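Long-range contacts in extracellular ligand-binding receptor (Rhodopseudomonas palustris, PDB 4F06), which probably serves as the periplasmic solute-binding component of an ABC transporter, capturing p-hydroxybenzoate and related benzoate derivatives derived from lignin: residues A104-I109 with Y149-D154; A145-G150 with T200-G205; T5-V10 with T44-Y49. All coordinates share one frame; numbering follows the deposited sequence.

Interaction 1 of 3, residues A104-I109 with Y149-D154; sequences AATSSI and YGPGID. With PHB (p-hydroxybenzoic acid), chain B; SO4 (sulfate ion), chain E.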
ATOM      1  N   ALA A 104       1.719  -5.432   0.729  1.00  5.17           N
ATOM      2  CA  ALA A 104       3.028  -5.689   0.065  1.00  5.95           C
ATOM      3  C   ALA A 104       2.911  -5.408  -1.427  1.00  4.90           C
ATOM      4  O   ALA A 104       2.069  -6.003  -2.135  1.00  6.03           O
ATOM      5  CB  ALA A 104       3.390  -7.130   0.298  1.00  6.87           C
ATOM      6  N   ALA A 105       3.814  -4.558  -1.952  1.00  4.66           N
ATOM      7  CA  ALA A 105       3.524  -3.783  -3.166  1.00  5.57           C
ATOM      8  C   ALA A 105       4.533  -4.091  -4.292  1.00  5.52           C
ATOM      9  O   ALA A 105       4.537  -3.415  -5.331  1.00  6.79           O
ATOM     10  CB  ALA A 105       3.546  -2.302  -2.830  1.00  6.09           C
ATOM     11  N   THR A 106       5.409  -5.089  -4.136  1.00  5.80           N
ATOM     12  CA  THR A 106       6.392  -5.416  -5.205  1.00  5.86           C
ATOM     13  C   THR A 106       5.603  -6.114  -6.333  1.00  6.31           C
ATOM     14  O   THR A 106       4.796  -7.034  -6.099  1.00  6.54           O
ATOM     15  CB  THR A 106       7.506  -6.284  -4.620  1.00  6.25           C
ATOM     16  OG1 THR A 106       8.212  -5.473  -3.665  1.00  6.44           O
ATOM     17  CG2 THR A 106       8.510  -6.766  -5.686  1.00  8.02           C
ATOM     18  N   SER A 107       5.872  -5.701  -7.575  1.00  5.96           N
ATOM     19  CA  SER A 107       5.037  -6.179  -8.702  1.00  6.50           C
ATOM     20  C   SER A 107       5.023  -7.694  -8.802  1.00  6.94           C
ATOM     21  O   SER A 107       3.965  -8.279  -9.008  1.00  7.30           O
ATOM     22  CB  SER A 107       5.531  -5.591 -10.034  1.00  7.09           C
ATOM     23  OG  SER A 107       5.211  -4.222 -10.151  1.00  7.41           O
ATOM     24  N   SER A 108       6.179  -8.343  -8.686  1.00  6.99           N
ATOM     25  CA  SER A 108       6.264  -9.770  -8.955  1.00  7.12           C
ATOM     26  C   SER A 108       5.551 -10.648  -7.937  1.00  6.55           C
ATOM     27  O   SER A 108       5.441 -11.850  -8.175  1.00  7.55           O
ATOM     28  CB  SER A 108       7.717 -10.221  -9.068  1.00  8.19           C
ATOM     29  OG  SER A 108       8.359 -10.014  -7.815  1.00  9.45           O
ATOM     30  N   ILE A 109       5.064 -10.106  -6.812  1.00  6.25           N
ATOM     31  CA  ILE A 109       4.412 -10.972  -5.819  1.00  6.57           C
ATOM     32  C   ILE A 109       3.279 -11.762  -6.478  1.00  6.37           C
ATOM     33  O   ILE A 109       3.095 -12.936  -6.184  1.00  6.83           O
ATOM     34  CB  ILE A 109       3.906 -10.139  -4.641  1.00  6.48           C
ATOM     35  CG1 ILE A 109       5.090  -9.573  -3.835  1.00  7.30           C
ATOM     36  CG2 ILE A 109       2.979 -10.981  -3.751  1.00  8.09           C
ATOM     37  CD1 ILE A 109       4.685  -8.582  -2.752  1.00  7.73           C
ATOM     38  N   TYR A 149      15.289  -2.733  -0.563  1.00  8.03           N
ATOM     39  CA  TYR A 149      14.665  -4.061  -0.651  1.00  7.44           C
ATOM     40  C   TYR A 149      13.620  -3.992  -1.762  1.00  7.15           C
ATOM     41  O   TYR A 149      13.453  -2.964  -2.406  1.00  7.79           O
ATOM     42  CB  TYR A 149      14.092  -4.568   0.707  1.00  7.72           C
ATOM     43  CG  TYR A 149      12.773  -3.936   1.173  1.00  6.70           C
ATOM     44  CD1 TYR A 149      12.590  -2.539   1.267  1.00  8.16           C
ATOM     45  CD2 TYR A 149      11.745  -4.757   1.590  1.00  7.09           C
ATOM     46  CE1 TYR A 149      11.368  -2.023   1.712  1.00  7.96           C
ATOM     47  CE2 TYR A 149      10.529  -4.239   2.035  1.00  6.40           C
ATOM     48  CZ  TYR A 149      10.354  -2.871   2.074  1.00  6.27           C
ATOM     49  OH  TYR A 149       9.159  -2.338   2.519  1.00  6.79           O
ATOM     50  N   GLY A 150      12.885  -5.085  -1.970  1.00  7.94           N
ATOM     51  CA  GLY A 150      12.031  -5.294  -3.147  1.00  8.14           C
ATOM     52  C   GLY A 150      11.278  -4.065  -3.653  1.00  7.43           C
ATOM     53  O   GLY A 150      11.453  -3.669  -4.802  1.00  8.38           O
ATOM     54  N   PRO A 151      10.413  -3.453  -2.832  1.00  6.83           N
ATOM     55  CA  PRO A 151       9.555  -2.398  -3.371  1.00  6.35           C
ATOM     56  C   PRO A 151      10.363  -1.120  -3.638  1.00  5.95           C
ATOM     57  O   PRO A 151      10.007  -0.349  -4.534  1.00  7.28           O
ATOM     58  CB  PRO A 151       8.489  -2.215  -2.269  1.00  7.62           C
ATOM     59  CG  PRO A 151       9.167  -2.696  -1.016  1.00  7.78           C
ATOM     60  CD  PRO A 151      10.024  -3.862  -1.463  1.00  7.68           C
ATOM     61  N   GLY A 152      11.441  -0.880  -2.879  1.00  6.42           N
ATOM     62  CA  GLY A 152      12.302   0.274  -3.174  1.00  7.73           C
ATOM     63  C   GLY A 152      13.008   0.138  -4.507  1.00  6.53           C
ATOM     64  O   GLY A 152      13.123   1.095  -5.275  1.00  7.52           O
ATOM     65  N   ILE A 153      13.511  -1.077  -4.785  1.00  6.84           N
ATOM     66  CA  ILE A 153      14.176  -1.361  -6.064  1.00  8.15           C
ATOM     67  C   ILE A 153      13.179  -1.209  -7.226  1.00  7.18           C
ATOM     68  O   ILE A 153      13.512  -0.575  -8.228  1.00  8.06           O
ATOM     69  CB  ILE A 153      14.809  -2.765  -6.018  1.00  9.80           C
ATOM     70  CG1 ILE A 153      15.953  -2.758  -4.982  1.00 13.41           C
ATOM     71  CG2 ILE A 153      15.361  -3.104  -7.409  1.00 12.81           C
ATOM     72  CD1 ILE A 153      16.479  -4.129  -4.558  1.00 20.83           C
ATOM     73  N   ASP A 154      11.929  -1.668  -7.056  1.00  7.37           N
ATOM     74  CA  ASP A 154      10.906  -1.445  -8.080  1.00  7.18           C
ATOM     75  C   ASP A 154      10.696   0.074  -8.287  1.00  6.90           C
ATOM     76  O   ASP A 154      10.617   0.553  -9.406  1.00  7.48           O
ATOM     77  CB  ASP A 154       9.560  -2.014  -7.666  1.00  8.12           C
ATOM     78  CG  ASP A 154       9.330  -3.473  -8.002  1.00  8.97           C
ATOM     79  OD1 ASP A 154      10.204  -4.196  -8.468  1.00 11.77           O
ATOM     80  OD2 ASP A 154       8.205  -3.912  -7.670  1.00 10.29           O
TER
HETATM   81  C1' PHB B 401       6.354  -3.556   1.064  1.00  5.03           C
HETATM   82  O1' PHB B 401       5.990  -4.025  -0.023  1.00  5.40           O
HETATM   83  O2' PHB B 401       7.229  -4.125   1.803  1.00  5.57           O
HETATM   84  C1  PHB B 401       5.779  -2.240   1.485  1.00  5.47           C
HETATM   85  C2  PHB B 401       5.296  -1.337   0.519  1.00  5.23           C
HETATM   86  C3  PHB B 401       4.815  -0.107   0.898  1.00  5.87           C
HETATM   87  C4  PHB B 401       4.832   0.272   2.224  1.00  5.78           C
HETATM   88  C5  PHB B 401       5.309  -0.596   3.184  1.00  6.07           C
HETATM   89  C6  PHB B 401       5.799  -1.848   2.832  1.00  6.13           C
HETATM   90  O4  PHB B 401       4.417   1.485   2.639  1.00  6.32           O
HETATM   91  S   SO4 E 404      13.259  -8.470  -0.269  1.00 16.77           S
HETATM   92  O1  SO4 E 404      13.062  -8.026   1.163  1.00 14.59           O
HETATM   93  O2  SO4 E 404      13.806  -9.843  -0.187  1.00 25.02           O
HETATM   94  O3  SO4 E 404      11.960  -8.093  -0.806  1.00 27.06           O
HETATM   95  O4  SO4 E 404      14.213  -7.603  -0.958  1.00 22.39           O
HETATM   96  O   HOH W   1       5.988  -2.405  -8.277  1.00  8.10           O
HETATM   97  O   HOH W   2       8.764  -6.743  -9.078  1.00 10.54           O
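T106 and D154 meet where the loop 104-109 comes up against the N-terminal end of helix 150-165. D154 reaches the loop with the branch that ends in OD2. Its CB leads toward the loop, and CG lies anti to the carbonyl carbon (chi1 -87°), which brings the carboxylate across T106 at about a right angle. CG packs against the T106 methyl, CG2, at 4.1 Å, and OD2 lies 3.5 Å from T106 CG2. OD2 also accepts the backbone N-H of S107: the N to OD2 distance is 2.9 Å, the angle at hydrogen is 168°, and the donor stands nearly in line with the C-O bond. Water 1 donates to OD2 and to S107 OG, which is also hydrogen-bonded to D365; OD2 is thus held by one main-chain N-H and one bound water. OD1 accepts from water 2, which in turn accepts from S108 N. T106 OG1 sits 3.1 Å from P151 N, but this tertiary nitrogen carries no proton and cannot donate; the hydroxyl is bonded to T82 OG1, and towards P151 it makes only packing contact, with CD at 3.3 Å.

The two segments also close round the carboxylate of p-hydroxybenzoic acid. A105 N donates to O1' at 3.0 Å and Y149 OH to O2' at 2.7 Å, while P151 CG rests against the carboxylate carbon C1' at 3.6 Å. P151 CD lies over the centre of one face of the Y149 ring. Y149 is the N-cap residue, and G150 N makes weak bonds to a sulfate at this helix start.

Around the contact, helix 82-88 touches P151 through T82, helix 123-136 reaches A105, P151 and D154 through M123, and F201 of strand 197-201 backs Y149 and P151.

Interaction 2 of 3, residues A145-G150 with T200-G205; sequences AVSDYG and TFLPAG. With PHB (p-hydroxybenzoic acid), chain B; SO4 (sulfate ion), chain E.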
ATOM      1  N   ALA A 145      16.106   8.276  -3.668  1.00  7.29           N
ATOM      2  CA  ALA A 145      16.531   7.650  -2.419  1.00  8.14           C
ATOM      3  C   ALA A 145      15.439   6.641  -2.068  1.00  7.31           C
ATOM      4  O   ALA A 145      14.278   7.035  -1.839  1.00  8.38           O
ATOM      5  CB  ALA A 145      16.670   8.671  -1.285  1.00  9.98           C
ATOM      6  N   VAL A 146      15.775   5.340  -2.052  1.00  6.51           N
ATOM      7  CA  VAL A 146      14.776   4.336  -1.759  1.00  6.65           C
ATOM      8  C   VAL A 146      15.297   3.346  -0.748  1.00  7.23           C
ATOM      9  O   VAL A 146      16.519   3.073  -0.710  1.00  7.68           O
ATOM     10  CB  VAL A 146      14.360   3.533  -3.023  1.00  7.26           C
ATOM     11  CG1 VAL A 146      13.656   4.425  -4.015  1.00  8.60           C
ATOM     12  CG2 VAL A 146      15.546   2.799  -3.675  1.00  8.57           C
ATOM     13  N   SER A 147      14.408   2.779   0.086  1.00  7.11           N
ATOM     14  CA  SER A 147      14.835   1.693   0.979  1.00  7.56           C
ATOM     15  C   SER A 147      15.339   0.522   0.121  1.00  7.31           C
ATOM     16  O   SER A 147      14.733   0.160  -0.900  1.00  7.37           O
ATOM     17  CB  SER A 147      13.700   1.263   1.890  1.00  8.08           C
ATOM     18  OG  SER A 147      13.349   2.351   2.719  1.00  8.46           O
ATOM     19  N   ASP A 148      16.393  -0.132   0.613  1.00  8.43           N
ATOM     20  CA  ASP A 148      17.094  -1.158  -0.164  1.00  8.39           C
ATOM     21  C   ASP A 148      16.462  -2.538   0.026  1.00  8.16           C
ATOM     22  O   ASP A 148      17.016  -3.435   0.683  1.00 11.33           O
ATOM     23  CB  ASP A 148      18.552  -1.195   0.292  1.00  9.76           C
ATOM     24  CG  ASP A 148      19.391  -2.104  -0.561  1.00 11.14           C
ATOM     25  OD1 ASP A 148      18.987  -2.433  -1.699  1.00 13.56           O
ATOM     26  OD2 ASP A 148      20.476  -2.466  -0.068  1.00 17.62           O
ATOM     27  N   TYR A 149      15.289  -2.733  -0.563  1.00  8.03           N
ATOM     28  CA  TYR A 149      14.665  -4.061  -0.651  1.00  7.44           C
ATOM     29  C   TYR A 149      13.620  -3.992  -1.762  1.00  7.15           C
ATOM     30  O   TYR A 149      13.453  -2.964  -2.406  1.00  7.79           O
ATOM     31  CB  TYR A 149      14.092  -4.568   0.707  1.00  7.72           C
ATOM     32  CG  TYR A 149      12.773  -3.936   1.173  1.00  6.70           C
ATOM     33  CD1 TYR A 149      12.590  -2.539   1.267  1.00  8.16           C
ATOM     34  CD2 TYR A 149      11.745  -4.757   1.590  1.00  7.09           C
ATOM     35  CE1 TYR A 149      11.368  -2.023   1.712  1.00  7.96           C
ATOM     36  CE2 TYR A 149      10.529  -4.239   2.035  1.00  6.40           C
ATOM     37  CZ  TYR A 149      10.354  -2.871   2.074  1.00  6.27           C
ATOM     38  OH  TYR A 149       9.159  -2.338   2.519  1.00  6.79           O
ATOM     39  N   GLY A 150      12.885  -5.085  -1.970  1.00  7.94           N
ATOM     40  CA  GLY A 150      12.031  -5.294  -3.147  1.00  8.14           C
ATOM     41  C   GLY A 150      11.278  -4.065  -3.653  1.00  7.43           C
ATOM     42  O   GLY A 150      11.453  -3.669  -4.802  1.00  8.38           O
ATOM     43  N   THR A 200      11.481   9.707  -3.487  1.00  6.94           N
ATOM     44  CA  THR A 200      11.731   8.737  -2.437  1.00  7.31           C
ATOM     45  C   THR A 200      10.584   7.790  -2.179  1.00  6.87           C
ATOM     46  O   THR A 200       9.395   8.106  -2.341  1.00  7.44           O
ATOM     47  CB  THR A 200      12.151   9.475  -1.128  1.00  8.45           C
ATOM     48  OG1 THR A 200      12.653   8.541  -0.161  1.00  9.67           O
ATOM     49  CG2 THR A 200      10.976  10.176  -0.527  1.00 10.10           C
ATOM     50  N   PHE A 201      10.980   6.591  -1.756  1.00  6.75           N
ATOM     51  CA  PHE A 201      10.108   5.628  -1.116  1.00  6.26           C
ATOM     52  C   PHE A 201      10.847   5.002   0.074  1.00  6.10           C
ATOM     53  O   PHE A 201      12.022   4.607  -0.082  1.00  7.07           O
ATOM     54  CB  PHE A 201       9.751   4.450  -2.055  1.00  7.06           C
ATOM     55  CG  PHE A 201       9.235   3.245  -1.296  1.00  6.62           C
ATOM     56  CD1 PHE A 201       7.929   3.187  -0.776  1.00  7.33           C
ATOM     57  CD2 PHE A 201      10.105   2.166  -1.037  1.00  7.53           C
ATOM     58  CE1 PHE A 201       7.491   2.128  -0.020  1.00  7.17           C
ATOM     59  CE2 PHE A 201       9.658   1.088  -0.275  1.00  8.43           C
ATOM     60  CZ  PHE A 201       8.364   1.058   0.237  1.00  7.40           C
ATOM     61  N   LEU A 202      10.155   4.912   1.212  1.00  6.21           N
ATOM     62  CA  LEU A 202      10.537   4.029   2.312  1.00  6.66           C
ATOM     63  C   LEU A 202       9.202   3.447   2.784  1.00  6.79           C
ATOM     64  O   LEU A 202       8.152   4.058   2.595  1.00  6.74           O
ATOM     65  CB  LEU A 202      11.217   4.786   3.466  1.00  7.48           C
ATOM     66  CG  LEU A 202      12.338   5.772   3.104  1.00  7.01           C
ATOM     67  CD1 LEU A 202      11.796   7.158   2.791  1.00  8.28           C
ATOM     68  CD2 LEU A 202      13.312   5.853   4.256  1.00  8.74           C
ATOM     69  N   PRO A 203       9.188   2.291   3.459  1.00  6.34           N
ATOM     70  CA  PRO A 203       7.911   1.729   3.947  1.00  6.32           C
ATOM     71  C   PRO A 203       7.328   2.670   4.997  1.00  6.23           C
ATOM     72  O   PRO A 203       8.046   3.223   5.871  1.00  7.29           O
ATOM     73  CB  PRO A 203       8.329   0.389   4.583  1.00  7.56           C
ATOM     74  CG  PRO A 203       9.802   0.563   4.886  1.00  7.56           C
ATOM     75  CD  PRO A 203      10.350   1.439   3.762  1.00  7.08           C
ATOM     76  N   ALA A 204       6.014   2.874   4.914  1.00  5.69           N
ATOM     77  CA  ALA A 204       5.352   3.796   5.855  1.00  6.87           C
ATOM     78  C   ALA A 204       5.567   3.324   7.277  1.00  6.95           C
ATOM     79  O   ALA A 204       5.443   2.150   7.615  1.00  7.24           O
ATOM     80  CB  ALA A 204       3.894   3.858   5.524  1.00  7.62           C
ATOM     81  N   GLY A 205       5.943   4.264   8.145  1.00  7.24           N
ATOM     82  CA  GLY A 205       6.311   3.977   9.532  1.00  9.35           C
ATOM     83  C   GLY A 205       7.476   4.837   9.939  1.00  8.21           C
ATOM     84  O   GLY A 205       7.721   5.894   9.339  1.00  8.86           O
TER
HETATM   85  C1' PHB B 401       6.354  -3.556   1.064  1.00  5.03           C
HETATM   86  O1' PHB B 401       5.990  -4.025  -0.023  1.00  5.40           O
HETATM   87  O2' PHB B 401       7.229  -4.125   1.803  1.00  5.57           O
HETATM   88  C1  PHB B 401       5.779  -2.240   1.485  1.00  5.47           C
HETATM   89  C2  PHB B 401       5.296  -1.337   0.519  1.00  5.23           C
HETATM   90  C3  PHB B 401       4.815  -0.107   0.898  1.00  5.87           C
HETATM   91  C4  PHB B 401       4.832   0.272   2.224  1.00  5.78           C
HETATM   92  C5  PHB B 401       5.309  -0.596   3.184  1.00  6.07           C
HETATM   93  C6  PHB B 401       5.799  -1.848   2.832  1.00  6.13           C
HETATM   94  O4  PHB B 401       4.417   1.485   2.639  1.00  6.32           O
HETATM   95  S   SO4 E 404      13.259  -8.470  -0.269  1.00 16.77           S
HETATM   96  O1  SO4 E 404      13.062  -8.026   1.163  1.00 14.59           O
HETATM   97  O2  SO4 E 404      13.806  -9.843  -0.187  1.00 25.02           O
HETATM   98  O3  SO4 E 404      11.960  -8.093  -0.806  1.00 27.06           O
HETATM   99  O4  SO4 E 404      14.213  -7.603  -0.958  1.00 22.39           O
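Strand residues 145-147 and 200-201 run parallel in direct register, A145 with T200 and V146 with F201. S147 N donates to F201 O at 3.0 Å, whereas the bond from F201 N to A145 O is weak. A145 O gains a second donor in the T200 side chain: OG1 is anti to the backbone N (chi1 -169°) and gives its hydrogen to that carbonyl at 2.8 Å, from 30° out of the carbonyl plane. On the other face of the sheet V146 CG1 packs against F201 CB at 4.4 Å.

These are neighbouring strands of the parallel part of an α/β lobe, as in other periplasmic binding proteins of the leucine-binding family; strand 141-147 is followed by helix 150-165, and strand 197-201 by helix 206-217. The ligand is met where the strands give way to loops at their C-terminal ends.

S147 OG lies 3.3 Å from P203 CD and equally close to L202 CA, at the point where the chains part. Beyond it, Y149 and F201 cross at about a right angle, with Y149 CE1 at the edge of the F201 ring, 4.1 Å from CE2. F201 presents another part of its edge to the p-hydroxybenzoic acid ring, CE1 approaching C3 at 3.6 Å. P203 CB touches both Y149 OH and ligand C5, each at 3.5 Å. The phenolic end is held by A204 N, which donates to O4 in an almost straight bond (176°), and D232 also hydrogen-bonds the ligand.

Interaction 3 of 3, residues T5-V10 with T44-Y49; sequences TIKVGV and TVEFVY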
ATOM      1  N   THR A   5     -18.604 -22.257  10.384  1.00 21.32           N
ATOM      2  CA  THR A   5     -17.714 -21.074  10.442  1.00 15.83           C
ATOM      3  C   THR A   5     -16.569 -21.225   9.437  1.00 13.25           C
ATOM      4  O   THR A   5     -15.911 -22.250   9.383  1.00 18.12           O
ATOM      5  CB  THR A   5     -17.146 -20.780  11.858  1.00 19.41           C
ATOM      6  OG1 THR A   5     -18.225 -20.510  12.738  1.00 25.20           O
ATOM      7  CG2 THR A   5     -16.270 -19.552  11.841  1.00 19.92           C
ATOM      8  N   ILE A   6     -16.362 -20.197   8.628  1.00  9.92           N
ATOM      9  CA  ILE A   6     -15.201 -20.088   7.729  1.00  9.51           C
ATOM     10  C   ILE A   6     -14.216 -19.112   8.323  1.00  8.99           C
ATOM     11  O   ILE A   6     -14.616 -17.979   8.605  1.00  9.57           O
ATOM     12  CB  ILE A   6     -15.634 -19.654   6.305  1.00 10.14           C
ATOM     13  CG1 ILE A   6     -16.606 -20.699   5.737  1.00 11.51           C
ATOM     14  CG2 ILE A   6     -14.427 -19.447   5.406  1.00 11.58           C
ATOM     15  CD1 ILE A   6     -17.237 -20.253   4.418  1.00 13.33           C
ATOM     16  N   LYS A   7     -12.962 -19.538   8.541  1.00  9.76           N
ATOM     17  CA  LYS A   7     -11.986 -18.632   9.097  1.00  8.65           C
ATOM     18  C   LYS A   7     -11.063 -18.088   8.021  1.00  7.98           C
ATOM     19  O   LYS A   7     -10.713 -18.780   7.067  1.00  8.78           O
ATOM     20  CB  LYS A   7     -11.183 -19.332  10.216  1.00  9.82           C
ATOM     21  CG  LYS A   7     -12.055 -19.659  11.426  1.00 12.74           C
ATOM     22  CD  LYS A   7     -11.270 -20.219  12.614  1.00 14.93           C
ATOM     23  CE  LYS A   7     -12.208 -20.497  13.784  1.00 19.38           C
ATOM     24  NZ  LYS A   7     -11.440 -21.018  14.952  1.00 23.09           N
ATOM     25  N   VAL A   8     -10.698 -16.815   8.213  1.00  8.21           N
ATOM     26  CA  VAL A   8      -9.787 -16.089   7.359  1.00  7.57           C
ATOM     27  C   VAL A   8      -8.634 -15.704   8.232  1.00  7.64           C
ATOM     28  O   VAL A   8      -8.833 -15.063   9.263  1.00  8.63           O
ATOM     29  CB  VAL A   8     -10.461 -14.812   6.755  1.00  8.88           C
ATOM     30  CG1 VAL A   8      -9.457 -14.008   5.933  1.00  9.67           C
ATOM     31  CG2 VAL A   8     -11.668 -15.200   5.929  1.00  9.16           C
ATOM     32  N   GLY A   9      -7.406 -16.047   7.817  1.00  7.44           N
ATOM     33  CA  GLY A   9      -6.219 -15.702   8.634  1.00  7.76           C
ATOM     34  C   GLY A   9      -5.566 -14.450   8.091  1.00  6.79           C
ATOM     35  O   GLY A   9      -5.179 -14.396   6.929  1.00  9.23           O
ATOM     36  N   VAL A  10      -5.485 -13.410   8.936  1.00  6.72           N
ATOM     37  CA  VAL A  10      -4.924 -12.128   8.540  1.00  6.44           C
ATOM     38  C   VAL A  10      -3.577 -11.967   9.208  1.00  6.99           C
ATOM     39  O   VAL A  10      -3.494 -11.971  10.457  1.00  8.63           O
ATOM     40  CB  VAL A  10      -5.852 -10.981   8.979  1.00  6.94           C
ATOM     41  CG1 VAL A  10      -5.255  -9.649   8.542  1.00  9.63           C
ATOM     42  CG2 VAL A  10      -7.266 -11.129   8.384  1.00  8.66           C
ATOM     43  N   THR A  44     -20.875 -18.374   8.707  1.00 12.50           N
ATOM     44  CA  THR A  44     -20.320 -17.247   9.450  1.00 11.49           C
ATOM     45  C   THR A  44     -18.853 -17.118   9.058  1.00  9.92           C
ATOM     46  O   THR A  44     -18.162 -18.119   8.934  1.00 13.20           O
ATOM     47  CB  THR A  44     -20.441 -17.516  10.944  1.00 15.31           C
ATOM     48  OG1 THR A  44     -21.827 -17.544  11.285  1.00 20.41           O
ATOM     49  CG2 THR A  44     -19.794 -16.434  11.746  1.00 17.59           C
ATOM     50  N   VAL A  45     -18.388 -15.891   8.826  1.00  9.36           N
ATOM     51  CA  VAL A  45     -16.988 -15.626   8.447  1.00  9.21           C
ATOM     52  C   VAL A  45     -16.334 -15.015   9.676  1.00  8.61           C
ATOM     53  O   VAL A  45     -16.819 -14.024  10.227  1.00 10.92           O
ATOM     54  CB  VAL A  45     -16.892 -14.680   7.236  1.00 11.24           C
ATOM     55  CG1 VAL A  45     -15.438 -14.480   6.808  1.00 12.64           C
ATOM     56  CG2 VAL A  45     -17.733 -15.258   6.095  1.00 13.48           C
ATOM     57  N   GLU A  46     -15.200 -15.596  10.082  1.00  8.98           N
ATOM     58  CA  GLU A  46     -14.450 -15.091  11.228  1.00  9.19           C
ATOM     59  C   GLU A  46     -13.020 -14.763  10.775  1.00  8.69           C
ATOM     60  O   GLU A  46     -12.358 -15.620  10.198  1.00 10.43           O
ATOM     61  CB  GLU A  46     -14.405 -16.164  12.350  1.00 11.27           C
ATOM     62  CG  GLU A  46     -13.638 -15.742  13.586  1.00 15.45           C
ATOM     63  CD  GLU A  46     -13.512 -16.850  14.612  1.00 22.93           C
ATOM     64  OE1 GLU A  46     -14.266 -17.870  14.559  1.00 23.97           O
ATOM     65  OE2 GLU A  46     -12.641 -16.694  15.507  1.00 31.24           O
ATOM     66  N   PHE A  47     -12.542 -13.571  11.121  1.00  8.79           N
ATOM     67  CA  PHE A  47     -11.175 -13.152  10.851  1.00  9.03           C
ATOM     68  C   PHE A  47     -10.329 -13.381  12.093  1.00  9.36           C
ATOM     69  O   PHE A  47     -10.721 -13.003  13.210  1.00 12.14           O
ATOM     70  CB  PHE A  47     -11.187 -11.687  10.437  1.00  9.89           C
ATOM     71  CG  PHE A  47     -11.872 -11.445   9.110  1.00  9.80           C
ATOM     72  CD1 PHE A  47     -13.262 -11.203   9.051  1.00 11.32           C
ATOM     73  CD2 PHE A  47     -11.115 -11.418   7.908  1.00 10.13           C
ATOM     74  CE1 PHE A  47     -13.903 -11.000   7.829  1.00 11.50           C
ATOM     75  CE2 PHE A  47     -11.771 -11.202   6.687  1.00 11.19           C
ATOM     76  CZ  PHE A  47     -13.151 -10.976   6.651  1.00 11.19           C
ATOM     77  N   VAL A  48      -9.171 -14.016  11.880  0.50  8.44           N
ATOM     78  CA  VAL A  48      -8.182 -14.411  12.919  0.50  8.80           C
ATOM     79  C   VAL A  48      -6.870 -13.669  12.605  0.50  8.92           C
ATOM     80  O   VAL A  48      -6.363 -13.783  11.492  0.50 12.71           O
ATOM     81  CB  VAL A  48      -7.938 -15.948  12.887  0.50  8.45           C
ATOM     82  CG1 VAL A  48      -6.984 -16.373  14.022  0.50  9.85           C
ATOM     83  CG2 VAL A  48      -9.281 -16.695  12.957  0.50  9.00           C
ATOM     84  N   TYR A  49      -6.332 -12.904  13.561  1.00  7.70           N
ATOM     85  CA  TYR A  49      -5.176 -12.040  13.290  1.00  8.41           C
ATOM     86  C   TYR A  49      -3.899 -12.619  13.872  1.00  7.65           C
ATOM     87  O   TYR A  49      -3.878 -13.089  15.020  1.00  9.66           O
ATOM     88  CB  TYR A  49      -5.424 -10.614  13.866  1.00  9.06           C
ATOM     89  CG  TYR A  49      -6.616  -9.957  13.213  1.00  9.44           C
ATOM     90  CD1 TYR A  49      -7.909 -10.173  13.690  1.00  9.64           C
ATOM     91  CD2 TYR A  49      -6.440  -9.149  12.088  1.00  8.65           C
ATOM     92  CE1 TYR A  49      -8.995  -9.579  13.052  1.00 10.72           C
ATOM     93  CE2 TYR A  49      -7.526  -8.562  11.458  1.00  9.82           C
ATOM     94  CZ  TYR A  49      -8.786  -8.788  11.934  1.00  9.42           C
ATOM     95  OH  TYR A  49      -9.869  -8.200  11.303  1.00 11.26           O
TER
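V8 and F47 run alongside each other from the same face of the sheet, with V8 CB 3.6 Å from ring atom CD2 of F47. V10 pairs likewise with Y49, V10 CB lying 3.7 Å from Y49 CD2. V10 CG2 comes in at the edge of the F47 ring. V8 CG2, anti to the carbonyl carbon, turns back to meet V45 CG1 at 3.9 Å.

Beneath these side chains five backbone hydrogen bonds join the parallel strands, from I6 N to T44 O through to V10 N to V48 O, the last being 2.7 Å long and nearly straight (177°). The strand axes are inclined by 27°. Helix 19-36 links the two strands in a beta-alpha-beta crossover that opens the first α/β lobe; through I29 it packs on V10, F47 and Y49, and K26 adds a cation-pi contact to Y49. Helix 283-301 packs on I6, V8 and V45 through I295, Y296 and I299.

On the opposite face extended K7 and E46 run alongside, K7 CE 3.4 Å from E46 OE1. K7 NZ, however, stays 4.2 Å from OE1, too far for a salt bridge, and forms one with E71 instead; attraction to E46 is probably secondary, and the pairing rests on main-chain bonds and apolar packing.

How the interactions relate
Along the chain interaction 3 comes first, pairing strands 5-12 and 43-51 in the sheet of the first lobe, and closes before the other two open. Interaction 1 follows, tying the loop after strand 99-101 of that sheet to helix 150-165, which follows strand 141-147 of the second lobe. Its second segment overlaps the first of interaction 2, which lies in the sheet of the second lobe. Interactions 1 and 2 share Y149 and G150, have centres about 10 Å apart and touch the same p-hydroxybenzoic acid, so they form adjoining walls of one pocket between the lobes. Interaction 3 lies about 27 and 31 Å from them, centre to centre, without touching either.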